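Local coordinates for protein protease Do-like 8, chloroplastic (Arabidopsis thaliana, PDB 4IC6) that probably cleaves proteins internally in the chloroplast thylakoid as a serine endopeptidase of the HtrA (Deg) family, at residues 30-35 against 155-159; 41-47 against 66-71; 170-176 against 192-198. The protein carries 1 engineered substitution. One frame throughout, in Å; residues are numbered along the deposited sequence.

Interaction 1. Residues 30-35 against 155-159; sequences RIVQLF and QCLAI
R30 meets the side-chain amide of Q155 with the edge of its guanidinium. NH1 of R30 donates to Q155 OE1 over 3.3 Å, and the acceptor lies close to the guanidinium plane; R30 NH2 adds a weak bond to the same OE1 at 3.4 Å. The two flat groups are turned 48° against each other, and NH1 sits above the amide's carbonyl plane, not on a lone pair. Q155 stands out from its strand as an extended chain, CG anti to the backbone N (chi1 177°), while R30 bends at chi3 to bring its head round. The amide's other end, NE2, lies 3.6 Å from the I31 methyl CD1, so one side chain serves a charged and an apolar neighbour. Shortening Q155 to an alanine would remove the amide, and is likely to leave the R30 guanidinium without this acceptor and open a gap beside I31 CD1.

Further along, the packing is purely apolar. L157 points its CD1 at L34, 3.9 Å from L34 CB, the two side chains crossing at about a right angle, and I31 CG2 approaches the same L157 methyl at 4.3 Å. F35 presents its ring obliquely to I159, with F35 CD1 4.0 Å from I159 CD1.

This lays helix 26-39 on the second β-barrel of the chymotrypsin-like protease domain. E28 of the third subunit bonds Q155 N, and V152 of the second subunit packs on F35, so the contact borders both neighbours. Within the barrel, strand 155-160 runs between strands 168-176 and 207-210, and L169 of the former touches both I31 and L157.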
ATOM      1  N   ARG A  30     -13.028 -40.242   1.912  1.00 37.59           N
ATOM      2  CA  ARG A  30     -11.614 -40.588   2.110  1.00 39.63           C
ATOM      3  C   ARG A  30     -10.866 -39.453   2.790  1.00 36.95           C
ATOM      4  O   ARG A  30     -10.069 -39.674   3.695  1.00 38.48           O
ATOM      5  CB  ARG A  30     -10.898 -40.846   0.779  1.00 43.29           C
ATOM      6  CG  ARG A  30     -11.391 -42.021  -0.030  1.00 56.87           C
ATOM      7  CD  ARG A  30     -10.376 -42.406  -1.128  1.00 61.74           C
ATOM      8  NE  ARG A  30     -10.210 -41.395  -2.182  1.00 61.52           N
ATOM      9  CZ  ARG A  30      -9.208 -40.519  -2.243  1.00 59.06           C
ATOM     10  NH1 ARG A  30      -9.146 -39.650  -3.244  1.00 58.91           N
ATOM     11  NH2 ARG A  30      -8.270 -40.506  -1.304  1.00 61.84           N
ATOM     12  N   ILE A  31     -11.090 -38.240   2.303  1.00 31.29           N
ATOM     13  CA  ILE A  31     -10.417 -37.065   2.831  1.00 29.98           C
ATOM     14  C   ILE A  31     -10.706 -36.923   4.313  1.00 31.76           C
ATOM     15  O   ILE A  31      -9.794 -36.704   5.114  1.00 34.22           O
ATOM     16  CB  ILE A  31     -10.867 -35.788   2.119  1.00 32.89           C
ATOM     17  CG1 ILE A  31     -10.504 -35.844   0.635  1.00 37.35           C
ATOM     18  CG2 ILE A  31     -10.202 -34.566   2.742  1.00 29.71           C
ATOM     19  CD1 ILE A  31     -10.838 -34.546  -0.100  1.00 38.28           C
ATOM     20  N   VAL A  32     -11.980 -37.035   4.674  1.00 34.20           N
ATOM     21  CA  VAL A  32     -12.378 -36.963   6.082  1.00 36.23           C
ATOM     22  C   VAL A  32     -11.661 -37.986   6.967  1.00 38.19           C
ATOM     23  O   VAL A  32     -11.184 -37.646   8.059  1.00 39.15           O
ATOM     24  CB  VAL A  32     -13.912 -37.049   6.246  1.00 37.66           C
ATOM     25  CG1 VAL A  32     -14.292 -37.425   7.680  1.00 41.80           C
ATOM     26  CG2 VAL A  32     -14.563 -35.712   5.843  1.00 36.86           C
ATOM     27  N   GLN A  33     -11.560 -39.226   6.495  1.00 39.29           N
ATOM     28  CA  GLN A  33     -10.921 -40.276   7.293  1.00 42.19           C
ATOM     29  C   GLN A  33      -9.395 -40.092   7.359  1.00 40.56           C
ATOM     30  O   GLN A  33      -8.794 -40.231   8.420  1.00 37.86           O
ATOM     31  CB  GLN A  33     -11.290 -41.672   6.768  1.00 44.98           C
ATOM     32  N   LEU A  34      -8.772 -39.759   6.233  1.00 36.68           N
ATOM     33  CA  LEU A  34      -7.336 -39.459   6.225  1.00 37.12           C
ATOM     34  C   LEU A  34      -6.971 -38.333   7.176  1.00 37.20           C
ATOM     35  O   LEU A  34      -5.987 -38.416   7.922  1.00 40.00           O
ATOM     36  CB  LEU A  34      -6.880 -39.046   4.831  1.00 38.52           C
ATOM     37  CG  LEU A  34      -6.388 -40.167   3.921  1.00 46.35           C
ATOM     38  CD1 LEU A  34      -5.778 -39.544   2.670  1.00 47.38           C
ATOM     39  CD2 LEU A  34      -5.370 -41.052   4.644  1.00 46.08           C
ATOM     40  N   PHE A  35      -7.761 -37.266   7.141  1.00 33.11           N
ATOM     41  CA  PHE A  35      -7.542 -36.142   8.044  1.00 34.62           C
ATOM     42  C   PHE A  35      -7.622 -36.578   9.502  1.00 36.74           C
ATOM     43  O   PHE A  35      -6.705 -36.335  10.276  1.00 35.20           O
ATOM     44  CB  PHE A  35      -8.563 -35.030   7.794  1.00 36.26           C
ATOM     45  CG  PHE A  35      -8.522 -33.934   8.824  1.00 37.51           C
ATOM     46  CD1 PHE A  35      -7.558 -32.940   8.763  1.00 38.04           C
ATOM     47  CD2 PHE A  35      -9.451 -33.893   9.844  1.00 38.85           C
ATOM     48  CE1 PHE A  35      -7.527 -31.912   9.725  1.00 36.08           C
ATOM     49  CE2 PHE A  35      -9.425 -32.881  10.805  1.00 41.57           C
ATOM     50  CZ  PHE A  35      -8.462 -31.891  10.742  1.00 40.53           C
ATOM     51  N   GLN A 155      -3.746 -35.618  -5.884  1.00 24.80           N
ATOM     52  CA  GLN A 155      -4.446 -34.967  -4.783  1.00 28.28           C
ATOM     53  C   GLN A 155      -3.467 -34.829  -3.625  1.00 31.04           C
ATOM     54  O   GLN A 155      -2.661 -35.736  -3.364  1.00 32.66           O
ATOM     55  CB  GLN A 155      -5.613 -35.853  -4.333  1.00 29.73           C
ATOM     56  CG  GLN A 155      -6.401 -35.317  -3.133  1.00 29.65           C
ATOM     57  CD  GLN A 155      -7.374 -36.359  -2.599  1.00 34.43           C
ATOM     58  OE1 GLN A 155      -6.972 -37.457  -2.220  1.00 34.47           O
ATOM     59  NE2 GLN A 155      -8.658 -36.029  -2.591  1.00 38.57           N
ATOM     60  N   CYS A 156      -3.501 -33.692  -2.946  1.00 27.76           N
ATOM     61  CA  CYS A 156      -2.718 -33.537  -1.713  1.00 29.59           C
ATOM     62  C   CYS A 156      -3.509 -32.839  -0.608  1.00 32.76           C
ATOM     63  O   CYS A 156      -4.397 -32.021  -0.884  1.00 31.49           O
ATOM     64  CB  CYS A 156      -1.396 -32.812  -1.973  1.00 29.45           C
ATOM     65  SG  CYS A 156      -1.477 -31.245  -2.862  1.00 34.79           S
ATOM     66  N   LEU A 157      -3.186 -33.170   0.642  1.00 32.48           N
ATOM     67  CA  LEU A 157      -3.837 -32.539   1.787  1.00 32.21           C
ATOM     68  C   LEU A 157      -2.795 -31.896   2.683  1.00 29.63           C
ATOM     69  O   LEU A 157      -1.809 -32.526   3.057  1.00 31.53           O
ATOM     70  CB  LEU A 157      -4.674 -33.529   2.619  1.00 33.44           C
ATOM     71  CG  LEU A 157      -5.075 -34.944   2.200  1.00 38.02           C
ATOM     72  CD1 LEU A 157      -6.001 -35.527   3.281  1.00 38.23           C
ATOM     73  CD2 LEU A 157      -5.740 -35.024   0.832  1.00 35.09           C
ATOM     74  N   ALA A 158      -3.019 -30.636   3.026  1.00 27.51           N
ATOM     75  CA  ALA A 158      -2.121 -29.912   3.910  1.00 23.90           C
ATOM     76  C   ALA A 158      -2.808 -29.789   5.273  1.00 29.49           C
ATOM     77  O   ALA A 158      -3.900 -29.209   5.371  1.00 31.92           O
ATOM     78  CB  ALA A 158      -1.819 -28.525   3.322  1.00 25.56           C
ATOM     79  N   ILE A 159      -2.193 -30.362   6.305  1.00 29.29           N
ATOM     80  CA  ILE A 159      -2.784 -30.394   7.638  1.00 28.05           C
ATOM     81  C   ILE A 159      -1.959 -29.493   8.557  1.00 30.55           C
ATOM     82  O   ILE A 159      -0.734 -29.443   8.457  1.00 31.20           O
ATOM     83  CB  ILE A 159      -2.859 -31.849   8.185  1.00 30.68           C
ATOM     84  CG1 ILE A 159      -3.646 -32.734   7.213  1.00 32.89           C
ATOM     85  CG2 ILE A 159      -3.463 -31.896   9.585  1.00 28.45           C
ATOM     86  CD1 ILE A 159      -3.933 -34.142   7.710  1.00 37.15           C
TER

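Interaction 2. Residues 41-47 against 66-71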
ATOM      1  N   SER A  41      -0.656 -37.150  14.370  1.00 40.52           N
ATOM      2  CA  SER A  41       0.746 -37.019  14.001  1.00 38.72           C
ATOM      3  C   SER A  41       1.149 -35.565  13.793  1.00 40.76           C
ATOM      4  O   SER A  41       2.327 -35.250  13.597  1.00 37.95           O
ATOM      5  CB  SER A  41       1.017 -37.779  12.707  1.00 38.09           C
ATOM      6  OG  SER A  41       0.613 -39.128  12.804  1.00 42.26           O
ATOM      7  N   VAL A  42       0.160 -34.684  13.784  1.00 43.19           N
ATOM      8  CA  VAL A  42       0.408 -33.276  13.516  1.00 38.79           C
ATOM      9  C   VAL A  42       0.345 -32.501  14.832  1.00 37.20           C
ATOM     10  O   VAL A  42      -0.729 -32.343  15.433  1.00 34.26           O
ATOM     11  CB  VAL A  42      -0.580 -32.717  12.490  1.00 37.32           C
ATOM     12  CG1 VAL A  42      -0.211 -31.281  12.154  1.00 38.30           C
ATOM     13  CG2 VAL A  42      -0.558 -33.564  11.214  1.00 37.17           C
ATOM     14  N   VAL A  43       1.507 -32.048  15.287  1.00 35.27           N
ATOM     15  CA  VAL A  43       1.601 -31.390  16.589  1.00 38.69           C
ATOM     16  C   VAL A  43       1.557 -29.879  16.438  1.00 37.60           C
ATOM     17  O   VAL A  43       1.681 -29.349  15.333  1.00 34.94           O
ATOM     18  CB  VAL A  43       2.884 -31.779  17.363  1.00 38.73           C
ATOM     19  CG1 VAL A  43       2.956 -33.279  17.574  1.00 40.10           C
ATOM     20  CG2 VAL A  43       4.134 -31.274  16.644  1.00 40.10           C
ATOM     21  N   ASN A  44       1.368 -29.197  17.560  1.00 34.98           N
ATOM     22  CA  ASN A  44       1.451 -27.744  17.616  1.00 37.51           C
ATOM     23  C   ASN A  44       2.738 -27.301  18.320  1.00 40.55           C
ATOM     24  O   ASN A  44       3.100 -27.835  19.371  1.00 43.66           O
ATOM     25  CB  ASN A  44       0.220 -27.165  18.330  1.00 39.23           C
ATOM     26  CG  ASN A  44       0.415 -25.731  18.752  1.00 39.36           C
ATOM     27  OD1 ASN A  44       0.390 -24.811  17.927  1.00 42.50           O
ATOM     28  ND2 ASN A  44       0.600 -25.525  20.049  1.00 37.33           N
ATOM     29  N   ILE A  45       3.427 -26.327  17.729  1.00 41.13           N
ATOM     30  CA  ILE A  45       4.666 -25.806  18.299  1.00 40.77           C
ATOM     31  C   ILE A  45       4.575 -24.296  18.526  1.00 41.83           C
ATOM     32  O   ILE A  45       4.339 -23.527  17.581  1.00 40.49           O
ATOM     33  CB  ILE A  45       5.873 -26.077  17.360  1.00 48.08           C
ATOM     34  CG1 ILE A  45       6.027 -27.577  17.106  1.00 48.54           C
ATOM     35  CG2 ILE A  45       7.154 -25.474  17.940  1.00 46.76           C
ATOM     36  CD1 ILE A  45       6.974 -27.933  15.965  1.00 44.62           C
ATOM     37  N   PHE A  46       4.740 -23.883  19.782  1.00 42.96           N
ATOM     38  CA  PHE A  46       4.908 -22.477  20.126  1.00 45.41           C
ATOM     39  C   PHE A  46       6.373 -22.189  20.474  1.00 46.52           C
ATOM     40  O   PHE A  46       6.947 -22.847  21.340  1.00 49.09           O
ATOM     41  CB  PHE A  46       3.996 -22.075  21.295  1.00 48.10           C
ATOM     42  CG  PHE A  46       2.532 -21.992  20.928  1.00 51.86           C
ATOM     43  CD1 PHE A  46       2.084 -21.056  20.005  1.00 53.08           C
ATOM     44  CD2 PHE A  46       1.604 -22.845  21.509  1.00 50.52           C
ATOM     45  CE1 PHE A  46       0.737 -20.974  19.667  1.00 50.52           C
ATOM     46  CE2 PHE A  46       0.256 -22.763  21.180  1.00 51.23           C
ATOM     47  CZ  PHE A  46      -0.175 -21.829  20.258  1.00 50.16           C
ATOM     48  N   ASP A  47       6.974 -21.215  19.786  1.00 45.75           N
ATOM     49  CA  ASP A  47       8.326 -20.741  20.105  1.00 46.27           C
ATOM     50  C   ASP A  47       8.304 -20.114  21.498  1.00 46.28           C
ATOM     51  O   ASP A  47       7.568 -19.148  21.744  1.00 43.37           O
ATOM     52  CB  ASP A  47       8.780 -19.708  19.064  1.00 49.77           C
ATOM     53  CG  ASP A  47      10.230 -19.256  19.254  1.00 51.77           C
ATOM     54  OD1 ASP A  47      10.687 -19.097  20.415  1.00 54.18           O
ATOM     55  OD2 ASP A  47      10.918 -19.039  18.232  1.00 47.60           O
ATOM     56  N   ASN A  66       5.913 -19.909  15.378  1.00 52.15           N
ATOM     57  CA  ASN A  66       4.748 -20.714  15.795  1.00 47.48           C
ATOM     58  C   ASN A  66       4.046 -21.353  14.610  1.00 46.05           C
ATOM     59  O   ASN A  66       3.970 -20.757  13.537  1.00 44.16           O
ATOM     60  CB  ASN A  66       3.730 -19.868  16.549  1.00 47.14           C
ATOM     61  CG  ASN A  66       4.352 -19.075  17.663  1.00 50.56           C
ATOM     62  OD1 ASN A  66       5.239 -19.566  18.372  1.00 46.06           O
ATOM     63  ND2 ASN A  66       3.909 -17.828  17.815  1.00 54.80           N
ATOM     64  N   GLY A  67       3.529 -22.560  14.809  1.00 41.19           N
ATOM     65  CA  GLY A  67       2.877 -23.283  13.737  1.00 38.04           C
ATOM     66  C   GLY A  67       2.736 -24.746  14.072  1.00 36.47           C
ATOM     67  O   GLY A  67       2.447 -25.114  15.225  1.00 33.56           O
ATOM     68  N   SER A  68       2.967 -25.586  13.067  1.00 33.67           N
ATOM     69  CA  SER A  68       2.757 -27.010  13.221  1.00 32.83           C
ATOM     70  C   SER A  68       4.060 -27.793  13.082  1.00 37.10           C
ATOM     71  O   SER A  68       5.108 -27.247  12.725  1.00 37.36           O
ATOM     72  CB  SER A  68       1.750 -27.506  12.180  1.00 30.21           C
ATOM     73  OG  SER A  68       0.583 -26.693  12.160  1.00 30.99           O
ATOM     74  N   GLY A  69       3.977 -29.086  13.366  1.00 36.73           N
ATOM     75  CA  GLY A  69       5.095 -29.987  13.189  1.00 36.80           C
ATOM     76  C   GLY A  69       4.559 -31.385  12.995  1.00 34.91           C
ATOM     77  O   GLY A  69       3.350 -31.610  12.987  1.00 35.23           O
ATOM     78  N   VAL A  70       5.465 -32.341  12.868  1.00 31.23           N
ATOM     79  CA  VAL A  70       5.073 -33.698  12.566  1.00 30.57           C
ATOM     80  C   VAL A  70       5.827 -34.661  13.508  1.00 36.25           C
ATOM     81  O   VAL A  70       7.029 -34.519  13.694  1.00 38.71           O
ATOM     82  CB  VAL A  70       5.410 -33.986  11.094  1.00 39.34           C
ATOM     83  CG1 VAL A  70       5.730 -35.442  10.890  1.00 48.58           C
ATOM     84  CG2 VAL A  70       4.264 -33.529  10.193  1.00 37.04           C
ATOM     85  N   VAL A  71       5.114 -35.603  14.121  1.00 35.39           N
ATOM     86  CA  VAL A  71       5.767 -36.647  14.920  1.00 35.06           C
ATOM     87  C   VAL A  71       6.583 -37.552  13.998  1.00 39.68           C
ATOM     88  O   VAL A  71       6.023 -38.275  13.157  1.00 43.35           O
ATOM     89  CB  VAL A  71       4.753 -37.496  15.662  1.00 42.85           C
ATOM     90  CG1 VAL A  71       5.480 -38.614  16.444  1.00 45.14           C
ATOM     91  CG2 VAL A  71       3.912 -36.627  16.614  1.00 41.63           C
TER
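N66, V43 and I45 bury the most surface where these two antiparallel strands meet. N66 sits just before its strand and sends its side chain across: OD1 accepts a hydrogen bond from the backbone N of D47 at 2.8 Å, nearly in line with the amide C=O (C=O...N angle 167°). The amide oxygen thus supplies a cross-strand bond beyond the last β-bridge. The same amide comes to the edge of the F46 ring, N66 CG lying 3.8 Å from F46 CD1 with the two planes 70° apart.

V43 and I45 point to the same face of the sheet, and each forms a hydrogen-bonded pair with a glycine. V43 N reaches G69 O at 3.0 Å, and I45 N reaches G67 O at 2.9 Å in an almost straight bond. From V43, the methyl CG1 meets V71 CG2 at 3.6 Å, the side chains crossing at about a right angle. I45 keeps CG1 beside its own backbone N (chi1 -59°), and its CD1 ends 3.9 Å from G69 CA, filling the place a side chain on G69 would need. V42 with V70 and N44 with S68 form the alternating non-hydrogen-bonded pairs, their side chains on the other face.

S68 is backbone-bonded to A204, the engineered residue at the predicted charge-relay position, and its OG is held by N161 N. The pair opens the first β-barrel of the chymotrypsin-like domain. Strand 67-71 is flanked on its far side by strand 77-80, where I78 touches both V43 and I45, and strand 42-47 borders strand 98-105, whose V102 and I104 pack on V43.

Interaction 3. Residues 170-176 against 192-198; sequences TVGVISG and GIQTDAA
Two flat side-chain groups of 192-198 reach across to 170-176. The Q194 amide works through its edge: NE2 donates to S175 OG at 2.8 Å with the oxygen in the amide plane. The D196 carboxylate uses OD1, which accepts from V173 N at 2.8 Å nearly along its C-O axis, while V173 CG2 comes in obliquely from off the carboxylate plane, 3.5 Å from D196 OD1. A chi1 of 72° turns the D196 carboxylate back toward V173.

The strands form a classic β-bulge in the second barrel of the chymotrypsin-like fold: S175 and G176 both face Q194. Q194 O is gripped by S175 N at 2.7 Å and by G176 N at 3.1 Å, both from the same face of its plane, and Q194 N returns a bond to G176 O.

Two of these polar groups also reach the third subunit: S175 OG bonds its L169 O, and D196 OD2, the carboxylate's other oxygen, bonds its V171 N.

Past T195 the chain leaves the strand but stays close. T170 OG1 donates to A198 O at 2.7 Å, and one water donates both to V171 O (3.1 Å) and to D196 O (2.8 Å).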
ATOM      1  N   THR A 170      -6.390 -28.089   4.252  1.00 31.04           N
ATOM      2  CA  THR A 170      -6.655 -27.558   2.922  1.00 32.18           C
ATOM      3  C   THR A 170      -6.360 -28.652   1.913  1.00 30.73           C
ATOM      4  O   THR A 170      -5.602 -29.576   2.200  1.00 27.59           O
ATOM      5  CB  THR A 170      -5.843 -26.268   2.611  1.00 28.31           C
ATOM      6  OG1 THR A 170      -4.441 -26.568   2.556  1.00 25.88           O
ATOM      7  CG2 THR A 170      -6.099 -25.204   3.674  1.00 27.18           C
ATOM      8  N   VAL A 171      -6.961 -28.564   0.735  1.00 27.77           N
ATOM      9  CA  VAL A 171      -6.840 -29.644  -0.227  1.00 26.64           C
ATOM     10  C   VAL A 171      -6.722 -29.066  -1.623  1.00 27.67           C
ATOM     11  O   VAL A 171      -7.475 -28.172  -1.991  1.00 29.99           O
ATOM     12  CB  VAL A 171      -8.089 -30.560  -0.195  1.00 30.97           C
ATOM     13  CG1 VAL A 171      -8.059 -31.569  -1.338  1.00 32.90           C
ATOM     14  CG2 VAL A 171      -8.207 -31.289   1.150  1.00 29.99           C
ATOM     15  N   GLY A 172      -5.770 -29.577  -2.390  1.00 27.22           N
ATOM     16  CA  GLY A 172      -5.672 -29.254  -3.797  1.00 24.49           C
ATOM     17  C   GLY A 172      -4.908 -30.341  -4.521  1.00 23.97           C
ATOM     18  O   GLY A 172      -4.967 -31.523  -4.154  1.00 27.87           O
ATOM     19  N   VAL A 173      -4.202 -29.952  -5.567  1.00 25.77           N
ATOM     20  CA  VAL A 173      -3.389 -30.905  -6.301  1.00 26.43           C
ATOM     21  C   VAL A 173      -1.930 -30.519  -6.262  1.00 24.77           C
ATOM     22  O   VAL A 173      -1.585 -29.371  -5.978  1.00 24.49           O
ATOM     23  CB  VAL A 173      -3.803 -30.982  -7.786  1.00 22.74           C
ATOM     24  CG1 VAL A 173      -5.250 -31.445  -7.893  1.00 25.78           C
ATOM     25  CG2 VAL A 173      -3.614 -29.611  -8.443  1.00 25.52           C
ATOM     26  N   ILE A 174      -1.074 -31.478  -6.593  1.00 26.74           N
ATOM     27  CA  ILE A 174       0.297 -31.144  -6.904  1.00 29.78           C
ATOM     28  C   ILE A 174       0.279 -30.306  -8.191  1.00 28.55           C
ATOM     29  O   ILE A 174      -0.201 -30.757  -9.237  1.00 26.01           O
ATOM     30  CB  ILE A 174       1.148 -32.409  -7.118  1.00 28.56           C
ATOM     31  CG1 ILE A 174       1.132 -33.283  -5.862  1.00 31.51           C
ATOM     32  CG2 ILE A 174       2.569 -32.039  -7.492  1.00 23.52           C
ATOM     33  CD1 ILE A 174       1.519 -32.533  -4.573  1.00 29.61           C
ATOM     34  N   SER A 175       0.817 -29.094  -8.097  1.00 26.41           N
ATOM     35  CA  SER A 175       0.699 -28.077  -9.150  1.00 24.39           C
ATOM     36  C   SER A 175       1.985 -27.961  -9.946  1.00 26.48           C
ATOM     37  O   SER A 175       1.968 -27.604 -11.117  1.00 24.47           O
ATOM     38  CB  SER A 175       0.396 -26.711  -8.519  1.00 24.62           C
ATOM     39  OG  SER A 175       0.566 -25.657  -9.464  1.00 32.49           O
ATOM     40  N   GLY A 176       3.101 -28.285  -9.310  1.00 23.42           N
ATOM     41  CA  GLY A 176       4.399 -28.182  -9.961  1.00 24.49           C
ATOM     42  C   GLY A 176       5.469 -28.902  -9.164  1.00 28.45           C
ATOM     43  O   GLY A 176       5.296 -29.176  -7.969  1.00 27.30           O
ATOM     44  N   GLY A 192      11.594 -27.835  -4.531  1.00 31.69           N
ATOM     45  CA  GLY A 192      10.337 -27.870  -3.796  1.00 30.68           C
ATOM     46  C   GLY A 192       9.121 -28.351  -4.569  1.00 32.26           C
ATOM     47  O   GLY A 192       9.102 -28.387  -5.807  1.00 27.03           O
ATOM     48  N   ILE A 193       8.081 -28.720  -3.827  1.00 30.34           N
ATOM     49  CA  ILE A 193       6.812 -29.088  -4.424  1.00 29.34           C
ATOM     50  C   ILE A 193       5.905 -27.867  -4.445  1.00 29.75           C
ATOM     51  O   ILE A 193       5.814 -27.143  -3.453  1.00 30.26           O
ATOM     52  CB  ILE A 193       6.108 -30.166  -3.586  1.00 29.61           C
ATOM     53  CG1 ILE A 193       6.929 -31.460  -3.575  1.00 34.85           C
ATOM     54  CG2 ILE A 193       4.681 -30.406  -4.087  1.00 27.02           C
ATOM     55  CD1 ILE A 193       6.468 -32.445  -2.458  1.00 30.75           C
ATOM     56  N   GLN A 194       5.237 -27.634  -5.575  1.00 24.52           N
ATOM     57  CA  GLN A 194       4.189 -26.611  -5.624  1.00 24.17           C
ATOM     58  C   GLN A 194       2.806 -27.264  -5.563  1.00 21.64           C
ATOM     59  O   GLN A 194       2.537 -28.237  -6.263  1.00 28.07           O
ATOM     60  CB  GLN A 194       4.309 -25.741  -6.893  1.00 25.60           C
ATOM     61  CG  GLN A 194       3.390 -24.525  -6.895  1.00 26.35           C
ATOM     62  CD  GLN A 194       3.585 -23.681  -8.156  1.00 28.74           C
ATOM     63  OE1 GLN A 194       4.498 -22.861  -8.228  1.00 29.02           O
ATOM     64  NE2 GLN A 194       2.734 -23.890  -9.150  1.00 28.46           N
ATOM     65  N   THR A 195       1.907 -26.712  -4.755  1.00 21.30           N
ATOM     66  CA  THR A 195       0.538 -27.244  -4.697  1.00 20.82           C
ATOM     67  C   THR A 195      -0.435 -26.083  -4.779  1.00 22.68           C
ATOM     68  O   THR A 195      -0.063 -24.951  -4.473  1.00 23.78           O
ATOM     69  CB  THR A 195       0.282 -28.008  -3.359  1.00 30.38           C
ATOM     70  OG1 THR A 195      -1.087 -28.439  -3.291  1.00 28.91           O
ATOM     71  CG2 THR A 195       0.563 -27.105  -2.190  1.00 31.32           C
ATOM     72  N   ASP A 196      -1.665 -26.349  -5.214  1.00 27.80           N
ATOM     73  CA  ASP A 196      -2.693 -25.326  -5.133  1.00 27.85           C
ATOM     74  C   ASP A 196      -3.605 -25.489  -3.912  1.00 26.80           C
ATOM     75  O   ASP A 196      -4.587 -24.763  -3.783  1.00 27.00           O
ATOM     76  CB  ASP A 196      -3.462 -25.102  -6.466  1.00 23.86           C
ATOM     77  CG  ASP A 196      -4.425 -26.233  -6.829  1.00 26.65           C
ATOM     78  OD1 ASP A 196      -4.536 -27.235  -6.083  1.00 27.44           O
ATOM     79  OD2 ASP A 196      -5.109 -26.109  -7.908  1.00 27.40           O
ATOM     80  N   ALA A 197      -3.285 -26.432  -3.018  1.00 26.66           N
ATOM     81  CA  ALA A 197      -3.828 -26.368  -1.652  1.00 27.57           C
ATOM     82  C   ALA A 197      -3.283 -25.117  -0.976  1.00 28.12           C
ATOM     83  O   ALA A 197      -2.103 -24.804  -1.102  1.00 28.56           O
ATOM     84  CB  ALA A 197      -3.453 -27.627  -0.828  1.00 28.93           C
ATOM     85  N   ALA A 198      -4.134 -24.400  -0.251  1.00 23.33           N
ATOM     86  CA  ALA A 198      -3.687 -23.199   0.424  1.00 27.60           C
ATOM     87  C   ALA A 198      -2.653 -23.561   1.498  1.00 28.90           C
ATOM     88  O   ALA A 198      -2.886 -24.432   2.351  1.00 29.76           O
ATOM     89  CB  ALA A 198      -4.858 -22.477   1.045  1.00 26.80           C
TER
HETATM   90  O   HOH W   1      -7.228 -25.537  -3.558  1.00 29.38           O

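From the N terminus, helix 26-39 leads straight into strand 42-47, so interactions 1 and 2 start almost together. Interaction 2 closes first, across a loop that is partly unmodelled, and pairs the first two strands of the first barrel. Its whole span falls within the much longer excursion that interaction 1 ends by bringing 155-159 to the helix. Interaction 3 follows in series as a shorter closure in the second barrel. Interactions 1 and 3 share that sheet: A158 N and T170 O are probably hydrogen-bonded. Interactions 1 and 2 touch where I159 packs on V42, joining the barrels, whereas interactions 2 and 3 stay about 11 Å apart at their nearest atoms.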